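Long-range contacts in CofB (PDB 5AX6), which is a trimeric minor pilin of the CFA/III type IVb pilus of enterotoxigenic Escherichia coli and is thought to act in pilus assembly: residues H398-A403 and T483-T488; N384-P389 and S451-T456; N327-E332 and L343-N348. All blocks are in the same frame, centred on the assembly; numbering follows the deposited sequence.

Contact 1 (H398-A403 and T483-T488); sequences HPRLSA and TTWCST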
loop_
_atom_site.group_PDB
_atom_site.type_symbol
_atom_site.label_atom_id
_atom_site.label_comp_id
_atom_site.label_asym_id
_atom_site.label_seq_id
_atom_site.Cartn_x
_atom_site.Cartn_y
_atom_site.Cartn_z
ATOM N N HIS A 398 -28.621 12.526 3.863
ATOM C CA HIS A 398 -30.040 12.210 3.903
ATOM C C HIS A 398 -30.401 11.181 2.846
ATOM O O HIS A 398 -29.943 11.285 1.711
ATOM C CB HIS A 398 -30.882 13.459 3.665
ATOM C CG HIS A 398 -30.458 14.642 4.479
ATOM N ND1 HIS A 398 -30.702 14.738 5.828
ATOM C CD2 HIS A 398 -29.821 15.781 4.122
ATOM C CE1 HIS A 398 -30.221 15.887 6.277
ATOM N NE2 HIS A 398 -29.689 16.539 5.262
ATOM N N PRO A 399 -31.251 10.209 3.201
ATOM C CA PRO A 399 -31.825 9.342 2.161
ATOM C C PRO A 399 -32.682 10.148 1.199
ATOM O O PRO A 399 -33.388 11.060 1.626
ATOM C CB PRO A 399 -32.675 8.336 2.949
ATOM C CG PRO A 399 -32.895 8.973 4.286
ATOM C CD PRO A 399 -31.717 9.861 4.554
ATOM N N ARG A 400 -32.605 9.816 -0.087
ATOM C CA ARG A 400 -33.305 10.558 -1.118
ATOM C C ARG A 400 -34.063 9.588 -2.000
ATOM O O ARG A 400 -33.647 8.442 -2.176
ATOM C CB ARG A 400 -32.317 11.378 -1.961
ATOM C CG ARG A 400 -31.516 12.443 -1.178
ATOM C CD ARG A 400 -32.411 13.589 -0.701
ATOM N NE ARG A 400 -33.219 14.066 -1.817
ATOM C CZ ARG A 400 -32.801 14.935 -2.732
ATOM N NH1 ARG A 400 -31.588 15.476 -2.652
ATOM N NH2 ARG A 400 -33.609 15.275 -3.727
ATOM N N LEU A 401 -35.165 10.049 -2.573
ATOM C CA LEU A 401 -35.897 9.239 -3.531
ATOM C C LEU A 401 -36.612 10.164 -4.503
ATOM O O LEU A 401 -37.187 11.167 -4.101
ATOM C CB LEU A 401 -36.893 8.304 -2.819
ATOM C CG LEU A 401 -37.681 7.321 -3.692
ATOM C CD1 LEU A 401 -38.067 6.062 -2.921
ATOM C CD2 LEU A 401 -38.927 7.957 -4.319
ATOM N N SER A 402 -36.536 9.835 -5.790
ATOM C CA SER A 402 -37.303 10.532 -6.818
ATOM C C SER A 402 -38.011 9.512 -7.689
ATOM O O SER A 402 -37.658 8.332 -7.685
ATOM C CB SER A 402 -36.409 11.425 -7.681
ATOM O OG SER A 402 -36.303 12.715 -7.108
ATOM N N ALA A 403 -39.027 9.961 -8.415
ATOM C CA ALA A 403 -39.776 9.095 -9.327
ATOM C C ALA A 403 -39.992 9.831 -10.651
ATOM O O ALA A 403 -40.424 10.978 -10.649
ATOM C CB ALA A 403 -41.118 8.685 -8.710
ATOM N N THR A 483 -35.553 6.472 -8.423
ATOM C CA THR A 483 -34.131 6.640 -8.151
ATOM C C THR A 483 -33.944 6.849 -6.660
ATOM O O THR A 483 -34.623 7.682 -6.072
ATOM C CB THR A 483 -33.530 7.862 -8.900
ATOM O OG1 THR A 483 -33.864 7.787 -10.288
ATOM C CG2 THR A 483 -32.005 7.891 -8.739
ATOM N N THR A 484 -33.022 6.107 -6.055
ATOM C CA THR A 484 -32.742 6.246 -4.640
ATOM C C THR A 484 -31.251 6.493 -4.437
ATOM O O THR A 484 -30.420 5.887 -5.124
ATOM C CB THR A 484 -33.170 4.985 -3.856
ATOM O OG1 THR A 484 -32.404 3.849 -4.289
ATOM C CG2 THR A 484 -34.656 4.715 -4.056
ATOM N N TRP A 485 -30.908 7.380 -3.500
ATOM C CA TRP A 485 -29.504 7.686 -3.242
ATOM C C TRP A 485 -29.423 8.412 -1.902
ATOM O O TRP A 485 -30.448 8.634 -1.268
ATOM C CB TRP A 485 -28.892 8.525 -4.388
ATOM C CG TRP A 485 -29.334 9.976 -4.487
ATOM C CD1 TRP A 485 -28.583 11.077 -4.166
ATOM C CD2 TRP A 485 -30.600 10.481 -4.962
ATOM N NE1 TRP A 485 -29.306 12.223 -4.403
ATOM C CE2 TRP A 485 -30.541 11.888 -4.885
ATOM C CE3 TRP A 485 -31.771 9.879 -5.444
ATOM C CZ2 TRP A 485 -31.612 12.709 -5.266
ATOM C CZ3 TRP A 485 -32.842 10.701 -5.816
ATOM C CH2 TRP A 485 -32.745 12.101 -5.728
ATOM N N CYS A 486 -28.221 8.746 -1.451
ATOM C CA CYS A 486 -28.091 9.563 -0.242
ATOM C C CYS A 486 -27.347 10.831 -0.599
ATOM O O CYS A 486 -26.490 10.819 -1.493
ATOM C CB CYS A 486 -27.352 8.803 0.875
ATOM S SG CYS A 486 -28.229 7.367 1.519
ATOM N N SER A 487 -27.644 11.921 0.101
ATOM C CA SER A 487 -27.081 13.216 -0.258
ATOM C C SER A 487 -27.095 14.191 0.915
ATOM O O SER A 487 -27.935 14.083 1.805
ATOM C CB SER A 487 -27.863 13.820 -1.427
ATOM O OG SER A 487 -27.298 15.044 -1.864
ATOM N N THR A 488 -26.172 15.146 0.896
ATOM C CA THR A 488 -26.234 16.262 1.834
ATOM C C THR A 488 -27.353 17.223 1.436
ATOM O O THR A 488 -27.796 18.034 2.247
ATOM C CB THR A 488 -24.917 17.018 1.898
ATOM O OG1 THR A 488 -24.481 17.318 0.566
ATOM C CG2 THR A 488 -23.864 16.171 2.592
HETATM O O HOH W 1 -26.707 17.874 4.939
#
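Arg400 lies over the indole of Trp485. Its CB sits 3.5 Å from the centroid of the six-membered Trp485 ring, 11° off the ring normal, a CH-pi contact. The arginine chain then bends at chi2 and chi3, which brings the guanidinium round to CZ2 of the same indole. Arg400 CZ is 3.6 Å from Trp485 CZ2, and that ring carbon lies over the centre of the guanidinium face. The two planes are 52° apart, so this is not a flat stack. Ser402 comes to the indole at its edge, with its OG 3.9 Å from Trp485 CH2. On the other face of the sheet Leu401 and Thr484 run alongside each other, and Leu401 CD1 is 3.8 Å from Thr484 CG2.

Six backbone hydrogen bonds hold these side chains in register. They come in pairs at His398 with Ser487, Arg400 with Trp485 and Ser402 with Thr483. The bond from Arg400 N to Trp485 O is short, 2.7 Å. At the His398 end, a water takes a weak bond from His398 NE2 and donates to Thr488 O.

Further out, Gln491 binds Arg400 NE and the carbonyl oxygen of Glu489 binds NH1, which fixes the guanidinium at its polar end. Cys486 is tied by a disulfide to Cys388. Thr349 of the second subunit packs on Trp485. Alternating hydrogen-bonded and non-hydrogen-bonded pairs mark a regular antiparallel ladder, here between strand 398-409, outermost in its sheet within this chain, and strand 478-487, in the CofB C-terminal domain.

Contact 2 (N384-P389 and S451-T456); sequences NVQDCP and SKWYIT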
loop_
_atom_site.group_PDB
_atom_site.type_symbol
_atom_site.label_atom_id
_atom_site.label_comp_id
_atom_site.label_asym_id
_atom_site.label_seq_id
_atom_site.Cartn_x
_atom_site.Cartn_y
_atom_site.Cartn_z
ATOM N N ASN A 384 -38.634 0.415 2.055
ATOM C CA ASN A 384 -37.869 0.733 3.251
ATOM C C ASN A 384 -36.874 1.844 2.979
ATOM O O ASN A 384 -36.228 1.848 1.933
ATOM C CB ASN A 384 -37.131 -0.507 3.760
ATOM C CG ASN A 384 -38.080 -1.571 4.262
ATOM O OD1 ASN A 384 -39.014 -1.275 5.000
ATOM N ND2 ASN A 384 -37.854 -2.810 3.856
ATOM N N VAL A 385 -36.758 2.789 3.907
ATOM C CA VAL A 385 -35.798 3.873 3.758
ATOM C C VAL A 385 -34.395 3.303 3.919
ATOM O O VAL A 385 -34.139 2.496 4.815
ATOM C CB VAL A 385 -36.045 5.015 4.776
ATOM C CG1 VAL A 385 -34.955 6.081 4.656
ATOM C CG2 VAL A 385 -37.411 5.645 4.529
ATOM N N GLN A 386 -33.496 3.694 3.025
ATOM C CA GLN A 386 -32.146 3.138 3.019
ATOM C C GLN A 386 -31.314 3.724 4.137
ATOM O O GLN A 386 -31.607 4.814 4.632
ATOM C CB GLN A 386 -31.459 3.405 1.673
ATOM C CG GLN A 386 -31.284 4.889 1.347
ATOM C CD GLN A 386 -32.489 5.492 0.609
ATOM O OE1 GLN A 386 -33.638 5.136 0.868
ATOM N NE2 GLN A 386 -32.222 6.412 -0.306
ATOM N N ASP A 387 -30.279 2.991 4.548
ATOM C CA ASP A 387 -29.285 3.525 5.472
ATOM C C ASP A 387 -28.194 4.203 4.670
ATOM O O ASP A 387 -27.714 3.644 3.694
ATOM C CB ASP A 387 -28.681 2.419 6.338
ATOM C CG ASP A 387 -29.697 1.788 7.261
ATOM O OD1 ASP A 387 -30.488 2.534 7.874
ATOM O OD2 ASP A 387 -29.709 0.545 7.361
ATOM N N CYS A 388 -27.796 5.400 5.071
ATOM C CA CYS A 388 -26.743 6.085 4.337
ATOM C C CYS A 388 -25.384 5.647 4.857
ATOM O O CYS A 388 -25.269 5.231 6.006
ATOM C CB CYS A 388 -26.928 7.595 4.435
ATOM S SG CYS A 388 -28.416 8.095 3.496
ATOM N N PRO A 389 -24.354 5.724 4.002
ATOM C CA PRO A 389 -23.010 5.296 4.416
ATOM C C PRO A 389 -22.319 6.330 5.290
ATOM O O PRO A 389 -22.863 7.412 5.524
ATOM C CB PRO A 389 -22.273 5.113 3.080
ATOM C CG PRO A 389 -22.954 6.073 2.154
ATOM C CD PRO A 389 -24.409 6.110 2.581
ATOM N N SER A 451 -38.837 5.268 8.699
ATOM C CA SER A 451 -38.450 3.959 8.162
ATOM C C SER A 451 -39.011 3.589 6.777
ATOM O O SER A 451 -38.510 2.660 6.144
ATOM C CB SER A 451 -38.843 2.862 9.164
ATOM O OG SER A 451 -40.249 2.791 9.300
ATOM N N LYS A 452 -40.033 4.295 6.298
ATOM C CA LYS A 452 -40.640 3.940 5.015
ATOM C C LYS A 452 -40.687 5.109 4.024
ATOM O O LYS A 452 -40.823 6.263 4.425
ATOM C CB LYS A 452 -42.067 3.412 5.208
ATOM C CG LYS A 452 -42.192 2.203 6.133
ATOM C CD LYS A 452 -41.613 0.941 5.492
ATOM C CE LYS A 452 -41.930 -0.302 6.322
ATOM N NZ LYS A 452 -41.578 -1.571 5.606
ATOM N N TRP A 453 -40.568 4.786 2.736
ATOM C CA TRP A 453 -40.932 5.701 1.650
ATOM C C TRP A 453 -42.327 5.382 1.163
ATOM O O TRP A 453 -42.645 4.220 0.944
ATOM C CB TRP A 453 -40.000 5.581 0.434
ATOM C CG TRP A 453 -38.592 6.081 0.584
ATOM C CD1 TRP A 453 -37.468 5.316 0.636
ATOM C CD2 TRP A 453 -38.155 7.443 0.639
ATOM N NE1 TRP A 453 -36.358 6.110 0.747
ATOM C CE2 TRP A 453 -36.750 7.426 0.742
ATOM C CE3 TRP A 453 -38.813 8.681 0.600
ATOM C CZ2 TRP A 453 -35.985 8.592 0.822
ATOM C CZ3 TRP A 453 -38.059 9.837 0.693
ATOM C CH2 TRP A 453 -36.654 9.788 0.801
ATOM N N TYR A 454 -43.143 6.409 0.942
ATOM C CA TYR A 454 -44.457 6.209 0.345
ATOM C C TYR A 454 -44.573 6.953 -0.963
ATOM O O TYR A 454 -44.409 8.163 -0.994
ATOM C CB TYR A 454 -45.565 6.683 1.282
ATOM C CG TYR A 454 -45.503 6.054 2.650
ATOM C CD1 TYR A 454 -46.082 4.814 2.892
ATOM C CD2 TYR A 454 -44.865 6.701 3.696
ATOM C CE1 TYR A 454 -46.024 4.234 4.161
ATOM C CE2 TYR A 454 -44.807 6.130 4.962
ATOM C CZ TYR A 454 -45.391 4.901 5.181
ATOM O OH TYR A 454 -45.337 4.345 6.438
ATOM N N ILE A 455 -44.868 6.228 -2.037
ATOM C CA ILE A 455 -45.030 6.859 -3.333
ATOM C C ILE A 455 -46.458 6.650 -3.781
ATOM O O ILE A 455 -46.937 5.513 -3.849
ATOM C CB ILE A 455 -44.059 6.301 -4.403
ATOM C CG1 ILE A 455 -42.600 6.436 -3.941
ATOM C CG2 ILE A 455 -44.215 7.087 -5.694
ATOM C CD1 ILE A 455 -41.989 5.168 -3.366
ATOM N N THR A 456 -47.145 7.752 -4.069
ATOM C CA THR A 456 -48.542 7.684 -4.481
ATOM C C THR A 456 -48.770 8.616 -5.644
ATOM O O THR A 456 -47.922 9.455 -5.940
ATOM C CB THR A 456 -49.493 8.071 -3.350
ATOM O OG1 THR A 456 -49.178 9.405 -2.914
ATOM C CG2 THR A 456 -49.355 7.100 -2.192
#
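Gln386 meets Trp453 through the end of its side chain. From CB the chain enters between the backbone N and the carbonyl carbon (chi1 62°), and CG lies against Pro399. The chain then bends at chi2. These two turns swing the amide to the indole. CD lies in the plane of the Trp453 ring, at its edge. OE1 accepts from Trp453 NE1 at 2.9 Å, and the bond is almost straight, 177° at the hydrogen. The amide and ring planes are 47° apart, yet OE1 stays in the plane of the indole. At the tip, NE2 turns the other way and donates to Arg400 O, and makes a weak bond to Trp485 O. One buried amide thus joins the indole N-H to the backbone of a second sheet.

The segment 384-389 is the loop that leaves strand 381-384, which pairs antiparallel with strand 452-463. Asn384 and Lys452 form a non-hydrogen-bonded pair where that ladder ends. Just past it, Val385 N bonds to Ser451 O at 2.8 Å.

Val385 covers the ring next to the glutamine. Its CG2 stands 4.0 Å from the centroid of the five-membered Trp453 ring, toward the rim of one face, a CH-pi contact. Near the surface, Lys452 runs alongside Asn384 and its NZ donates to Asn384 OD1 at 2.7 Å. Met335 of the third subunit packs on both Gln386 and Trp453.

Contact 3 (N327-E332 and L343-N348); sequences NILVEE and LRTIPN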
loop_
_atom_site.group_PDB
_atom_site.type_symbol
_atom_site.label_atom_id
_atom_site.label_comp_id
_atom_site.label_asym_id
_atom_site.label_seq_id
_atom_site.Cartn_x
_atom_site.Cartn_y
_atom_site.Cartn_z
ATOM N N ASN A 327 -18.738 1.545 -0.759
ATOM C CA ASN A 327 -19.608 2.717 -0.792
ATOM C C ASN A 327 -18.816 3.904 -1.300
ATOM O O ASN A 327 -17.698 4.137 -0.851
ATOM C CB ASN A 327 -20.171 3.027 0.588
ATOM C CG ASN A 327 -21.018 1.911 1.117
ATOM O OD1 ASN A 327 -21.780 1.300 0.373
ATOM N ND2 ASN A 327 -20.898 1.635 2.407
ATOM N N ILE A 328 -19.382 4.644 -2.244
ATOM C CA ILE A 328 -18.685 5.805 -2.792
ATOM C C ILE A 328 -19.407 7.063 -2.398
ATOM O O ILE A 328 -20.633 7.114 -2.438
ATOM C CB ILE A 328 -18.571 5.754 -4.333
ATOM C CG1 ILE A 328 -17.798 4.502 -4.769
ATOM C CG2 ILE A 328 -17.913 7.045 -4.859
ATOM C CD1 ILE A 328 -16.357 4.408 -4.219
ATOM N N LEU A 329 -18.635 8.058 -1.985
ATOM C CA LEU A 329 -19.137 9.414 -1.851
ATOM C C LEU A 329 -18.485 10.285 -2.902
ATOM O O LEU A 329 -17.271 10.221 -3.084
ATOM C CB LEU A 329 -18.838 9.978 -0.463
ATOM C CG LEU A 329 -19.755 9.497 0.650
ATOM C CD1 LEU A 329 -19.341 10.146 1.982
ATOM C CD2 LEU A 329 -21.197 9.833 0.283
ATOM N N VAL A 330 -19.281 11.119 -3.567
ATOM C CA VAL A 330 -18.730 12.094 -4.509
ATOM C C VAL A 330 -19.023 13.496 -4.025
ATOM O O VAL A 330 -20.159 13.798 -3.663
ATOM C CB VAL A 330 -19.310 11.923 -5.922
ATOM C CG1 VAL A 330 -18.585 12.846 -6.913
ATOM C CG2 VAL A 330 -19.184 10.474 -6.369
ATOM N N GLU A 331 -18.003 14.350 -4.034
ATOM C CA GLU A 331 -18.156 15.738 -3.600
ATOM C C GLU A 331 -18.119 16.693 -4.786
ATOM O O GLU A 331 -17.299 16.536 -5.689
ATOM C CB GLU A 331 -17.055 16.115 -2.607
ATOM C CG GLU A 331 -17.175 17.537 -2.056
ATOM C CD GLU A 331 -15.957 17.953 -1.251
ATOM O OE1 GLU A 331 -14.925 18.279 -1.875
ATOM O OE2 GLU A 331 -16.036 17.956 -0.003
ATOM N N GLU A 332 -19.008 17.681 -4.792
ATOM C CA GLU A 332 -18.975 18.709 -5.832
ATOM C C GLU A 332 -19.601 19.987 -5.308
ATOM O O GLU A 332 -20.381 19.955 -4.359
ATOM C CB GLU A 332 -19.717 18.259 -7.104
ATOM C CG GLU A 332 -21.237 18.272 -6.945
ATOM C CD GLU A 332 -22.002 17.980 -8.244
ATOM O OE1 GLU A 332 -21.367 17.697 -9.290
ATOM O OE2 GLU A 332 -23.253 18.041 -8.205
ATOM N N LEU A 343 -22.302 16.314 -0.909
ATOM C CA LEU A 343 -21.908 14.922 -1.098
ATOM C C LEU A 343 -23.073 14.085 -1.613
ATOM O O LEU A 343 -24.223 14.316 -1.248
ATOM C CB LEU A 343 -21.391 14.325 0.211
ATOM C CG LEU A 343 -20.240 15.077 0.879
ATOM C CD1 LEU A 343 -19.860 14.362 2.167
ATOM C CD2 LEU A 343 -19.047 15.187 -0.046
ATOM N N ARG A 344 -22.777 13.118 -2.476
ATOM C CA ARG A 344 -23.812 12.187 -2.931
ATOM C C ARG A 344 -23.252 10.783 -3.078
ATOM O O ARG A 344 -22.036 10.602 -3.209
ATOM C CB ARG A 344 -24.402 12.631 -4.267
ATOM C CG ARG A 344 -23.439 12.474 -5.430
ATOM C CD ARG A 344 -23.915 13.293 -6.615
ATOM N NE ARG A 344 -23.082 13.116 -7.794
ATOM C CZ ARG A 344 -22.029 13.862 -8.082
ATOM N NH1 ARG A 344 -21.645 14.827 -7.246
ATOM N NH2 ARG A 344 -21.343 13.627 -9.194
ATOM N N THR A 345 -24.145 9.797 -3.087
ATOM C CA THR A 345 -23.749 8.405 -3.293
ATOM C C THR A 345 -24.210 7.937 -4.667
ATOM O O THR A 345 -24.911 8.648 -5.371
ATOM C CB THR A 345 -24.356 7.464 -2.227
ATOM O OG1 THR A 345 -25.783 7.539 -2.302
ATOM C CG2 THR A 345 -23.927 7.863 -0.828
ATOM N N ILE A 346 -23.826 6.720 -5.025
ATOM C CA ILE A 346 -24.255 6.108 -6.273
ATOM C C ILE A 346 -25.717 5.686 -6.170
ATOM O O ILE A 346 -26.097 4.973 -5.233
ATOM C CB ILE A 346 -23.368 4.897 -6.598
ATOM C CG1 ILE A 346 -21.922 5.374 -6.816
ATOM C CG2 ILE A 346 -23.920 4.115 -7.802
ATOM C CD1 ILE A 346 -20.881 4.240 -6.733
ATOM N N PRO A 347 -26.547 6.108 -7.128
ATOM C CA PRO A 347 -27.977 5.794 -7.022
ATOM C C PRO A 347 -28.311 4.350 -7.374
ATOM O O PRO A 347 -27.495 3.652 -7.986
ATOM C CB PRO A 347 -28.612 6.742 -8.032
ATOM C CG PRO A 347 -27.552 6.886 -9.093
ATOM C CD PRO A 347 -26.247 6.917 -8.321
ATOM N N ASN A 348 -29.501 3.914 -6.965
ATOM C CA ASN A 348 -30.112 2.696 -7.484
ATOM C C ASN A 348 -31.349 3.092 -8.272
ATOM O O ASN A 348 -31.898 4.172 -8.067
ATOM C CB ASN A 348 -30.478 1.733 -6.353
ATOM C CG ASN A 348 -30.800 0.327 -6.864
ATOM O OD1 ASN A 348 -30.397 -0.060 -7.959
ATOM N ND2 ASN A 348 -31.531 -0.437 -6.068
HETATM O O HOH W 2 -22.177 5.093 -3.284
HETATM O O HOH W 3 -22.473 15.853 -4.755
#
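Val330 and Arg344 make the tight centre of this hairpin. Two backbone bonds join them, Val330 N to Arg344 O at 2.8 Å and Arg344 N to Val330 O at 3.0 Å. Arg344 runs extended from CG to NE, and this carries its guanidinium across Val330, whose CB lies over the centre of one face. Next to them, Leu343 CD2 presses on Glu331 CB at 3.4 Å, and Leu329 CD2 meets Thr345 CG2 at 3.5 Å.

The strands part toward Ile346. There a water bridges Ile328 N and Ile346 N, while Ile346 CD1 still reaches Ile328 CB at 3.7 Å. At the other end the charges meet loosely. Glu332 OE1 is 3.5 Å from Arg344 NH1, well out of the guanidinium plane, so no N-H points at it. A second water accepts from NH1 instead.

Arg344 NH2 has a firmer partner, Ile346 O of the second subunit. With an alanine in place of Arg344, that carbonyl would probably lose this donor, Glu332 this counter-charge and Val330 the cover on one side. The chemistry implies that NH2 binds across the trimer interface, while within the hairpin the side chain gives apolar cover, a loose charge pair and a bond to water.

In the fold
From the N terminus, contact 3 comes first. It closes the short hairpin of strands 327-333 and 341-353, before the other two begin. The chain then enters the loop 384-389, which opens contact 2. Strand 398-409 follows and opens contact 1. Contact 2 closes at 451-456 and contact 1 at 483-488, so the two cross along the chain. Contacts 1 and 3 share one four-stranded sheet, in which strands 341-353 and 478-487 are neighbours. Contact 2 lies on the sheet of strand 452-463, and its loop is joined to contact 1 by the Cys388-Cys486 disulfide and by Gln386. Contacts 1 and 2 have centres about 9 Å apart, contacts 2 and 3 about 17 Å.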